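Local structure of tRNA uridine(34) acetyltransferase (Methanocaldococcus infernus, 6IA8) at residues 426-431 against 440-445; 192-197 against 235-240; 419-424 against 471-476. The protein acetylates the wobble uridine 34 of tRNA, using acetyl-CoA and radical S-adenosyl-L-methionine chemistry to form 5-carboxymethyluridine. One frame throughout, in Å; residues are numbered along the deposited sequence. Where two conformers were deposited one is given.

Contact 1: residues 426-431 against 440-445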
loop_
_atom_site.group_PDB
_atom_site.type_symbol
_atom_site.label_atom_id
_atom_site.label_comp_id
_atom_site.label_asym_id
_atom_site.label_seq_id
_atom_site.Cartn_x
_atom_site.Cartn_y
_atom_site.Cartn_z
ATOM N N ARG A 426 -15.262 5.636 -1.682
ATOM C CA ARG A 426 -15.436 6.290 -0.390
ATOM C C ARG A 426 -16.408 7.462 -0.477
ATOM O O ARG A 426 -16.326 8.287 -1.399
ATOM C CB ARG A 426 -14.078 6.772 0.157
ATOM C CG ARG A 426 -14.225 7.594 1.470
ATOM C CD ARG A 426 -12.837 7.992 2.074
ATOM N NE ARG A 426 -13.007 8.848 3.245
ATOM C CZ ARG A 426 -13.284 8.404 4.463
ATOM N NH1 ARG A 426 -13.334 7.105 4.671
ATOM N NH2 ARG A 426 -13.459 9.249 5.471
ATOM N N ASP A 427 -17.319 7.531 0.505
ATOM C CA ASP A 427 -18.144 8.705 0.747
ATOM C C ASP A 427 -17.390 9.526 1.768
ATOM O O ASP A 427 -17.318 9.118 2.929
ATOM C CB ASP A 427 -19.507 8.307 1.291
ATOM C CG ASP A 427 -20.449 9.466 1.404
ATOM O OD1 ASP A 427 -20.084 10.614 1.029
ATOM O OD2 ASP A 427 -21.568 9.210 1.876
ATOM N N PRO A 428 -16.793 10.644 1.400
ATOM C CA PRO A 428 -15.851 11.300 2.306
ATOM C C PRO A 428 -16.521 11.998 3.487
ATOM O O PRO A 428 -17.727 12.255 3.533
ATOM C CB PRO A 428 -15.130 12.300 1.401
ATOM C CG PRO A 428 -16.095 12.572 0.278
ATOM C CD PRO A 428 -16.887 11.308 0.083
ATOM N N TYR A 429 -15.693 12.308 4.472
ATOM C CA TYR A 429 -16.174 12.863 5.731
ATOM C C TYR A 429 -15.928 14.364 5.790
ATOM O O TYR A 429 -16.868 15.154 5.729
ATOM C CB TYR A 429 -15.482 12.138 6.894
ATOM C CG TYR A 429 -15.674 12.766 8.258
ATOM C CD1 TYR A 429 -16.946 13.058 8.735
ATOM C CD2 TYR A 429 -14.586 13.075 9.068
ATOM C CE1 TYR A 429 -17.128 13.615 9.992
ATOM C CE2 TYR A 429 -14.763 13.646 10.324
ATOM C CZ TYR A 429 -16.031 13.892 10.774
ATOM O OH TYR A 429 -16.217 14.456 12.006
ATOM N N LYS A 430 -14.672 14.778 5.904
ATOM C CA LYS A 430 -14.305 16.190 6.028
ATOM C C LYS A 430 -13.158 16.475 5.066
ATOM O O LYS A 430 -12.021 16.713 5.475
ATOM C CB LYS A 430 -13.930 16.538 7.470
ATOM C CG LYS A 430 -15.146 16.749 8.378
ATOM C CD LYS A 430 -14.730 17.264 9.758
ATOM C CE LYS A 430 -15.965 17.541 10.638
ATOM N NZ LYS A 430 -15.614 18.375 11.836
ATOM N N PRO A 431 -13.418 16.448 3.774
ATOM C CA PRO A 431 -12.354 16.760 2.811
ATOM C C PRO A 431 -11.990 18.233 2.836
ATOM O O PRO A 431 -12.760 19.083 3.284
ATOM C CB PRO A 431 -12.964 16.373 1.469
ATOM C CG PRO A 431 -14.459 16.574 1.680
ATOM C CD PRO A 431 -14.709 16.154 3.129
ATOM N N THR A 440 -19.489 14.674 -3.903
ATOM C CA THR A 440 -18.414 13.953 -4.561
ATOM C C THR A 440 -18.215 12.589 -3.922
ATOM O O THR A 440 -18.185 12.478 -2.696
ATOM C CB THR A 440 -17.103 14.729 -4.460
ATOM O OG1 THR A 440 -17.262 15.993 -5.093
ATOM C CG2 THR A 440 -15.965 13.957 -5.141
ATOM N N MET A 441 -18.045 11.565 -4.757
ATOM C CA MET A 441 -17.601 10.246 -4.322
ATOM C C MET A 441 -16.176 10.016 -4.817
ATOM O O MET A 441 -15.806 10.479 -5.895
ATOM C CB MET A 441 -18.523 9.148 -4.863
ATOM C CG MET A 441 -18.662 7.934 -3.950
ATOM S SD MET A 441 -20.068 8.121 -2.784
ATOM C CE MET A 441 -19.909 6.559 -1.944
ATOM N N LEU A 442 -15.373 9.291 -4.038
ATOM C CA LEU A 442 -13.969 9.066 -4.372
ATOM C C LEU A 442 -13.693 7.600 -4.699
ATOM O O LEU A 442 -13.996 6.709 -3.893
ATOM C CB LEU A 442 -13.062 9.486 -3.210
ATOM C CG LEU A 442 -13.257 10.903 -2.634
ATOM C CD1 LEU A 442 -12.367 11.056 -1.403
ATOM C CD2 LEU A 442 -12.903 11.938 -3.676
ATOM N N VAL A 443 -13.070 7.358 -5.854
ATOM C CA VAL A 443 -12.502 6.053 -6.182
ATOM C C VAL A 443 -11.038 6.111 -5.762
ATOM O O VAL A 443 -10.206 6.682 -6.459
ATOM C CB VAL A 443 -12.650 5.714 -7.663
ATOM C CG1 VAL A 443 -11.934 4.418 -7.927
ATOM C CG2 VAL A 443 -14.137 5.614 -8.021
ATOM N N ARG A 444 -10.729 5.540 -4.604
ATOM C CA ARG A 444 -9.369 5.576 -4.076
ATOM C C ARG A 444 -8.457 4.534 -4.695
ATOM O O ARG A 444 -7.233 4.715 -4.695
ATOM C CB ARG A 444 -9.403 5.390 -2.561
ATOM C CG ARG A 444 -10.354 6.397 -1.862
ATOM C CD ARG A 444 -10.097 6.471 -0.356
ATOM N NE ARG A 444 -10.430 5.242 0.320
ATOM C CZ ARG A 444 -9.567 4.318 0.718
ATOM N NH1 ARG A 444 -10.038 3.216 1.295
ATOM N NH2 ARG A 444 -8.257 4.508 0.585
ATOM N N GLN A 445 -9.016 3.467 -5.242
ATOM C CA GLN A 445 -8.191 2.451 -5.869
ATOM C C GLN A 445 -9.060 1.598 -6.776
ATOM O O GLN A 445 -10.201 1.310 -6.431
ATOM C CB GLN A 445 -7.541 1.541 -4.822
ATOM C CG GLN A 445 -6.685 0.400 -5.413
ATOM C CD GLN A 445 -5.767 -0.241 -4.387
ATOM O OE1 GLN A 445 -6.065 -0.248 -3.185
ATOM N NE2 GLN A 445 -4.609 -0.741 -4.850
#

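Contact 2: residues 192-197 against 235-240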
loop_
_atom_site.group_PDB
_atom_site.type_symbol
_atom_site.label_atom_id
_atom_site.label_comp_id
_atom_site.label_asym_id
_atom_site.label_seq_id
_atom_site.Cartn_x
_atom_site.Cartn_y
_atom_site.Cartn_z
ATOM N N THR A 192 6.043 8.024 5.272
ATOM C CA THR A 192 6.183 9.227 6.084
ATOM C C THR A 192 5.839 8.966 7.537
ATOM O O THR A 192 5.108 8.030 7.856
ATOM C CB THR A 192 5.294 10.366 5.564
ATOM O OG1 THR A 192 5.631 11.617 6.206
ATOM C CG2 THR A 192 3.816 10.033 5.818
ATOM N N ARG A 193 6.391 9.800 8.419
ATOM C CA ARG A 193 6.009 9.760 9.822
ATOM C C ARG A 193 4.618 10.362 9.968
ATOM O O ARG A 193 4.275 11.299 9.242
ATOM C CB ARG A 193 7.003 10.532 10.692
ATOM C CG ARG A 193 8.446 10.081 10.542
ATOM C CD ARG A 193 9.349 10.815 11.543
ATOM N NE ARG A 193 10.764 10.565 11.293
ATOM C CZ ARG A 193 11.730 10.824 12.166
ATOM N NH1 ARG A 193 12.993 10.561 11.850
ATOM N NH2 ARG A 193 11.433 11.330 13.356
ATOM N N PRO A 194 3.791 9.838 10.875
ATOM C CA PRO A 194 2.416 10.346 10.981
ATOM C C PRO A 194 2.328 11.839 11.221
ATOM O O PRO A 194 1.346 12.453 10.797
ATOM C CB PRO A 194 1.843 9.564 12.166
ATOM C CG PRO A 194 2.637 8.266 12.179
ATOM C CD PRO A 194 4.038 8.695 11.780
ATOM N N ASP A 195 3.304 12.451 11.890
ATOM C CA ASP A 195 3.255 13.886 12.156
ATOM C C ASP A 195 3.789 14.731 11.005
ATOM O O ASP A 195 3.759 15.959 11.100
ATOM C CB ASP A 195 4.021 14.223 13.444
ATOM C CG ASP A 195 5.451 13.709 13.434
ATOM O OD1 ASP A 195 5.705 12.627 12.856
ATOM O OD2 ASP A 195 6.323 14.385 14.018
ATOM N N TYR A 196 4.275 14.116 9.929
ATOM C CA TYR A 196 4.614 14.818 8.690
ATOM C C TYR A 196 3.500 14.676 7.659
ATOM O O TYR A 196 3.775 14.511 6.468
ATOM C CB TYR A 196 5.913 14.296 8.072
ATOM C CG TYR A 196 7.182 14.475 8.850
ATOM C CD1 TYR A 196 7.288 15.426 9.844
ATOM C CD2 TYR A 196 8.298 13.678 8.568
ATOM C CE1 TYR A 196 8.480 15.570 10.571
ATOM C CE2 TYR A 196 9.474 13.812 9.271
ATOM C CZ TYR A 196 9.565 14.756 10.270
ATOM O OH TYR A 196 10.745 14.884 10.964
ATOM N N CYS A 197 2.237 14.705 8.065
ATOM C CA CYS A 197 1.135 14.421 7.150
ATOM C C CYS A 197 0.032 15.458 7.283
ATOM O O CYS A 197 -1.136 15.130 7.500
ATOM C CB CYS A 197 0.601 13.028 7.417
ATOM S SG CYS A 197 0.044 12.281 5.982
ATOM N N GLU A 235 -2.912 10.033 18.109
ATOM C CA GLU A 235 -3.721 11.121 17.568
ATOM C C GLU A 235 -3.207 11.577 16.204
ATOM O O GLU A 235 -4.008 11.857 15.301
ATOM C CB GLU A 235 -3.771 12.298 18.548
ATOM C CG GLU A 235 -4.616 12.038 19.794
ATOM C CD GLU A 235 -3.928 11.161 20.842
ATOM O OE1 GLU A 235 -2.693 10.957 20.789
ATOM O OE2 GLU A 235 -4.635 10.667 21.740
ATOM N N ASP A 236 -1.883 11.685 16.041
ATOM C CA ASP A 236 -1.318 12.016 14.736
ATOM C C ASP A 236 -1.700 10.971 13.691
ATOM O O ASP A 236 -2.010 11.307 12.542
ATOM C CB ASP A 236 0.203 12.095 14.824
ATOM C CG ASP A 236 0.690 13.207 15.736
ATOM O OD1 ASP A 236 0.047 14.279 15.802
ATOM O OD2 ASP A 236 1.720 12.985 16.399
ATOM N N THR A 237 -1.604 9.689 14.049
ATOM C CA THR A 237 -1.970 8.629 13.105
ATOM C C THR A 237 -3.447 8.727 12.711
ATOM O O THR A 237 -3.819 8.553 11.536
ATOM C CB THR A 237 -1.670 7.267 13.745
ATOM O OG1 THR A 237 -0.252 7.092 13.911
ATOM C CG2 THR A 237 -2.238 6.103 12.896
ATOM N N ILE A 238 -4.308 8.966 13.697
ATOM C CA ILE A 238 -5.741 9.037 13.438
ATOM C C ILE A 238 -6.067 10.208 12.525
ATOM O O ILE A 238 -6.814 10.054 11.557
ATOM C CB ILE A 238 -6.517 9.115 14.760
ATOM C CG1 ILE A 238 -6.342 7.800 15.526
ATOM C CG2 ILE A 238 -7.972 9.444 14.497
ATOM C CD1 ILE A 238 -6.963 7.779 16.932
ATOM N N LYS A 239 -5.482 11.380 12.782
ATOM C CA LYS A 239 -5.775 12.556 11.962
ATOM C C LYS A 239 -5.211 12.392 10.551
ATOM O O LYS A 239 -5.868 12.732 9.560
ATOM C CB LYS A 239 -5.194 13.816 12.620
ATOM C CG LYS A 239 -5.453 15.098 11.847
ATOM C CD LYS A 239 -6.943 15.333 11.638
ATOM C CE LYS A 239 -7.216 16.721 11.082
ATOM N NZ LYS A 239 -8.659 16.927 10.765
ATOM N N ALA A 240 -3.947 11.983 10.444
ATOM C CA ALA A 240 -3.366 11.722 9.126
ATOM C C ALA A 240 -4.225 10.748 8.326
ATOM O O ALA A 240 -4.428 10.930 7.116
ATOM C CB ALA A 240 -1.937 11.168 9.260
#

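Contact 3: residues 419-424 against 471-476. With SO4 (sulfate ion), chain D.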
loop_
_atom_site.group_PDB
_atom_site.type_symbol
_atom_site.label_atom_id
_atom_site.label_comp_id
_atom_site.label_asym_id
_atom_site.label_seq_id
_atom_site.Cartn_x
_atom_site.Cartn_y
_atom_site.Cartn_z
ATOM N N LEU A 419 -9.949 -13.895 -5.331
ATOM C CA LEU A 419 -10.214 -12.488 -5.600
ATOM C C LEU A 419 -9.570 -12.125 -6.926
ATOM O O LEU A 419 -8.367 -12.349 -7.114
ATOM C CB LEU A 419 -9.651 -11.622 -4.469
ATOM C CG LEU A 419 -9.717 -10.108 -4.647
ATOM C CD1 LEU A 419 -11.117 -9.605 -4.625
ATOM C CD2 LEU A 419 -8.854 -9.437 -3.556
ATOM N N ILE A 420 -10.366 -11.547 -7.827
ATOM C CA ILE A 420 -9.943 -11.239 -9.185
ATOM C C ILE A 420 -9.648 -9.757 -9.369
ATOM O O ILE A 420 -8.763 -9.391 -10.151
ATOM C CB ILE A 420 -11.022 -11.715 -10.185
ATOM C CG1 ILE A 420 -11.068 -13.256 -10.176
ATOM C CG2 ILE A 420 -10.736 -11.185 -11.546
ATOM C CD1 ILE A 420 -12.378 -13.825 -10.704
ATOM N N ALA A 421 -10.431 -8.895 -8.725
ATOM C CA ALA A 421 -10.331 -7.453 -8.907
ATOM C C ALA A 421 -11.098 -6.782 -7.784
ATOM O O ALA A 421 -12.037 -7.357 -7.231
ATOM C CB ALA A 421 -10.905 -7.019 -10.251
ATOM N N PHE A 422 -10.723 -5.541 -7.476
ATOM C CA PHE A 422 -11.420 -4.823 -6.423
ATOM C C PHE A 422 -11.336 -3.327 -6.682
ATOM O O PHE A 422 -10.455 -2.841 -7.407
ATOM C CB PHE A 422 -10.871 -5.212 -5.027
ATOM C CG PHE A 422 -9.492 -4.746 -4.751
ATOM C CD1 PHE A 422 -8.422 -5.578 -4.990
ATOM C CD2 PHE A 422 -9.257 -3.496 -4.194
ATOM C CE1 PHE A 422 -7.121 -5.184 -4.728
ATOM C CE2 PHE A 422 -7.939 -3.077 -3.933
ATOM C CZ PHE A 422 -6.881 -3.910 -4.205
ATOM N N LEU A 423 -12.271 -2.604 -6.067
ATOM C CA LEU A 423 -12.345 -1.156 -6.172
ATOM C C LEU A 423 -12.709 -0.614 -4.796
ATOM O O LEU A 423 -13.614 -1.146 -4.130
ATOM C CB LEU A 423 -13.385 -0.724 -7.207
ATOM C CG LEU A 423 -13.602 0.755 -7.446
ATOM C CD1 LEU A 423 -14.113 0.972 -8.884
ATOM C CD2 LEU A 423 -14.552 1.386 -6.454
ATOM N N ARG A 424 -12.006 0.453 -4.386
ATOM C CA ARG A 424 -12.225 1.129 -3.108
ATOM C C ARG A 424 -12.941 2.456 -3.365
ATOM O O ARG A 424 -12.376 3.365 -3.988
ATOM C CB ARG A 424 -10.892 1.373 -2.413
ATOM C CG ARG A 424 -10.114 0.131 -2.036
ATOM C CD ARG A 424 -8.900 0.526 -1.218
ATOM N NE ARG A 424 -7.923 -0.538 -0.995
ATOM C CZ ARG A 424 -8.051 -1.497 -0.085
ATOM N NH1 ARG A 424 -9.158 -1.590 0.624
ATOM N NH2 ARG A 424 -7.097 -2.402 0.071
ATOM N N ARG A 471 -13.731 -2.247 -15.943
ATOM C CA ARG A 471 -14.826 -1.418 -16.423
ATOM C C ARG A 471 -16.122 -1.718 -15.686
ATOM O O ARG A 471 -16.909 -0.804 -15.419
ATOM C CB ARG A 471 -15.015 -1.618 -17.920
ATOM C CG ARG A 471 -14.020 -0.830 -18.743
ATOM C CD ARG A 471 -13.975 -1.337 -20.184
ATOM N NE ARG A 471 -13.321 -2.641 -20.252
ATOM C CZ ARG A 471 -13.145 -3.336 -21.369
ATOM N NH1 ARG A 471 -13.579 -2.854 -22.528
ATOM N NH2 ARG A 471 -12.539 -4.514 -21.326
ATOM N N MET A 472 -16.382 -2.994 -15.380
ATOM C CA MET A 472 -17.602 -3.342 -14.655
ATOM C C MET A 472 -17.567 -2.807 -13.220
ATOM O O MET A 472 -18.585 -2.341 -12.697
ATOM C CB MET A 472 -17.799 -4.860 -14.665
ATOM C CG MET A 472 -18.249 -5.422 -15.993
ATOM S SD MET A 472 -18.769 -7.153 -15.868
ATOM C CE MET A 472 -17.184 -7.993 -15.862
ATOM N N LEU A 473 -16.415 -2.856 -12.555
ATOM C CA LEU A 473 -16.349 -2.281 -11.216
ATOM C C LEU A 473 -16.565 -0.770 -11.254
ATOM O O LEU A 473 -17.240 -0.211 -10.380
ATOM C CB LEU A 473 -15.008 -2.617 -10.565
ATOM C CG LEU A 473 -14.805 -4.072 -10.125
ATOM C CD1 LEU A 473 -13.375 -4.351 -9.734
ATOM C CD2 LEU A 473 -15.757 -4.387 -8.962
ATOM N N MET A 474 -15.994 -0.086 -12.251
ATOM C CA MET A 474 -16.202 1.357 -12.360
ATOM C C MET A 474 -17.668 1.678 -12.612
ATOM O O MET A 474 -18.219 2.615 -12.012
ATOM C CB MET A 474 -15.332 1.938 -13.473
ATOM C CG MET A 474 -13.837 1.889 -13.148
ATOM S SD MET A 474 -13.395 3.045 -11.785
ATOM C CE MET A 474 -13.704 4.582 -12.659
ATOM N N LYS A 475 -18.322 0.911 -13.491
ATOM C CA LYS A 475 -19.732 1.168 -13.756
ATOM C C LYS A 475 -20.543 1.003 -12.472
ATOM O O LYS A 475 -21.456 1.791 -12.178
ATOM C CB LYS A 475 -20.236 0.230 -14.859
ATOM C CG LYS A 475 -21.577 0.653 -15.452
ATOM N N GLU A 476 -20.244 -0.043 -11.704
ATOM C CA GLU A 476 -20.991 -0.270 -10.467
ATOM C C GLU A 476 -20.693 0.820 -9.446
ATOM O O GLU A 476 -21.586 1.293 -8.734
ATOM C CB GLU A 476 -20.652 -1.634 -9.883
ATOM C CG GLU A 476 -21.373 -1.953 -8.586
ATOM C CD GLU A 476 -22.839 -2.250 -8.771
ATOM O OE1 GLU A 476 -23.531 -2.385 -7.755
ATOM O OE2 GLU A 476 -23.305 -2.336 -9.926
HETATM S S SO4 D . -10.804 -4.109 -17.959
HETATM O O1 SO4 D . -12.229 -3.742 -17.842
HETATM O O2 SO4 D . -10.734 -5.124 -19.050
HETATM O O3 SO4 D . -10.025 -2.919 -18.273
HETATM O O4 SO4 D . -10.353 -4.736 -16.705
#

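Contact 1: residues 426-431 against 440-445
R426 and L442 form an antiparallel hydrogen-bonded pair: R426 N donates to L442 O at 2.8 Å, and L442 N returns a straighter bond (172°) to R426 O at 3.0 Å. Beyond D427 the chain leaves the strand, and P428 sets its CD 3.3 Å from T440 O. Around this pair the side chains divide. M441 lays CG against R426 O, and the bend at chi2 (91°) brings CE to within 3.7 Å of D427 CB. Cutting M441 back to an alanine is likely to cost R426 O and D427 CB the packing of CG and CE, leaving a gap beside D427. On the face carrying R426 and L442, the aliphatic part of R426 crosses R444, with R426 CD 4.0 Å from R444 CD. The guanidinium planes stand 78° apart, and both groups form salt bridges to E406, a shared carboxylate that probably offsets their like charge; D246 is a second partner of R426, D283 of R444. In the sheet, strand 440-448 lies between strands 418-427 and 489-492, while K245, in helix 234-245, touches both arginines.

Contact 2: residues 192-197 against 235-240
In the radical SAM domain, whose parallel strands alternate with helices, P194 and C197 of the loop after strand 184-192 rest on T237 and A240 of helix 234-245. The case illustrates how a loop without regular structure can be seated on a helix largely by small side chains, since no hydrogen bond crosses between the two segments. The pyrrolidine ring of P194 runs beside the T237 side chain in the same direction, with its CG 3.6 Å from T237 OG1. That hydroxyl is presented to the ring because chi1 of -67° places OG1 beside the backbone N of T237 and anti to its carbonyl carbon. One turn further, the methyl of A240 is shared: its CB is 3.6 Å from C197 CB, and P194 O approaches the same CB at 3.8 Å. The loop itself is drawn into a turn by the bond from Y196 N to R193 O, 2.9 Å long. Toward the more open border, D236 brings CB to 4.0 Å from P194 CB and OD2 to 3.9 Å from D195 CB. The carboxylate of D195 leads away from the helix; D236 OD2 is occupied by the backbone N of S233, just ahead of the helix. T237 and A240 also touch V217 and L215 of strand 212-218, so the loop joins an existing helix-on-sheet layer, as expected of the beta-alpha units of a radical SAM partial TIM barrel.

Contact 3: residues 419-424 against 471-476
Sulfate O1 is gripped twice by R471: the backbone N reaches it at 2.8 Å, and NE, with O1 in the guanidinium plane, at 2.9 Å along an almost straight line (176°). The site is the pyrophosphate-binding loop and helix start of the GNAT fold, and the sulfate, probably from the crystallisation liquor, is consistent with a phosphate position of acetyl-CoA, which R471 probably binds, as in related enzymes. A bend at chi3 curls the arginine so that NH2 also meets sulfate O2 at 3.0 Å; G468 N, G470 N and Y501 OH also bond to the sulfate. The start of helix 469-484 would be likely to add a favourable field for such an anion. A few residues on, the same helix packs on strand 418-427, the segment axes 8.6 Å apart at closest and inclined by only 29°. L473 points its CD1 into the strand, 3.7 Å from A421 CB and equally near F422 N. A421 takes part in a classic beta bulge with I420, both facing F411, a residue L473 touches too. L423 answers from the strand: with CG anti to its backbone N, it extends toward the helix and sets CD1 4.1 Å from L473 CB. M474 starts away from the strand, but bends at chi2 and chi3 fold its thioether back across L423, bringing SD 3.6 Å from L423 CD1.

In the fold
From the N terminus, contact 2 comes first, closing a loop of the radical SAM domain, with helix and strand in it, between segments 192-197 and 235-240 before either of the others begins. In the acetyltransferase domain, contact 3 then opens on strand 418-427 and does not close until helix 469-484; the shorter excursion of contact 1, out of that strand and back into strand 440-448, falls wholly within it. Contacts 1 and 3 touch, R444 N lying 2.8 Å from R424 O in a probable hydrogen bond. Contact 2 touches neither, yet its helix 234-245 runs on to meet segment 426-431, at Q242 as well as K245, so at contact 1 the radical SAM domain meets the acetyltransferase sheet.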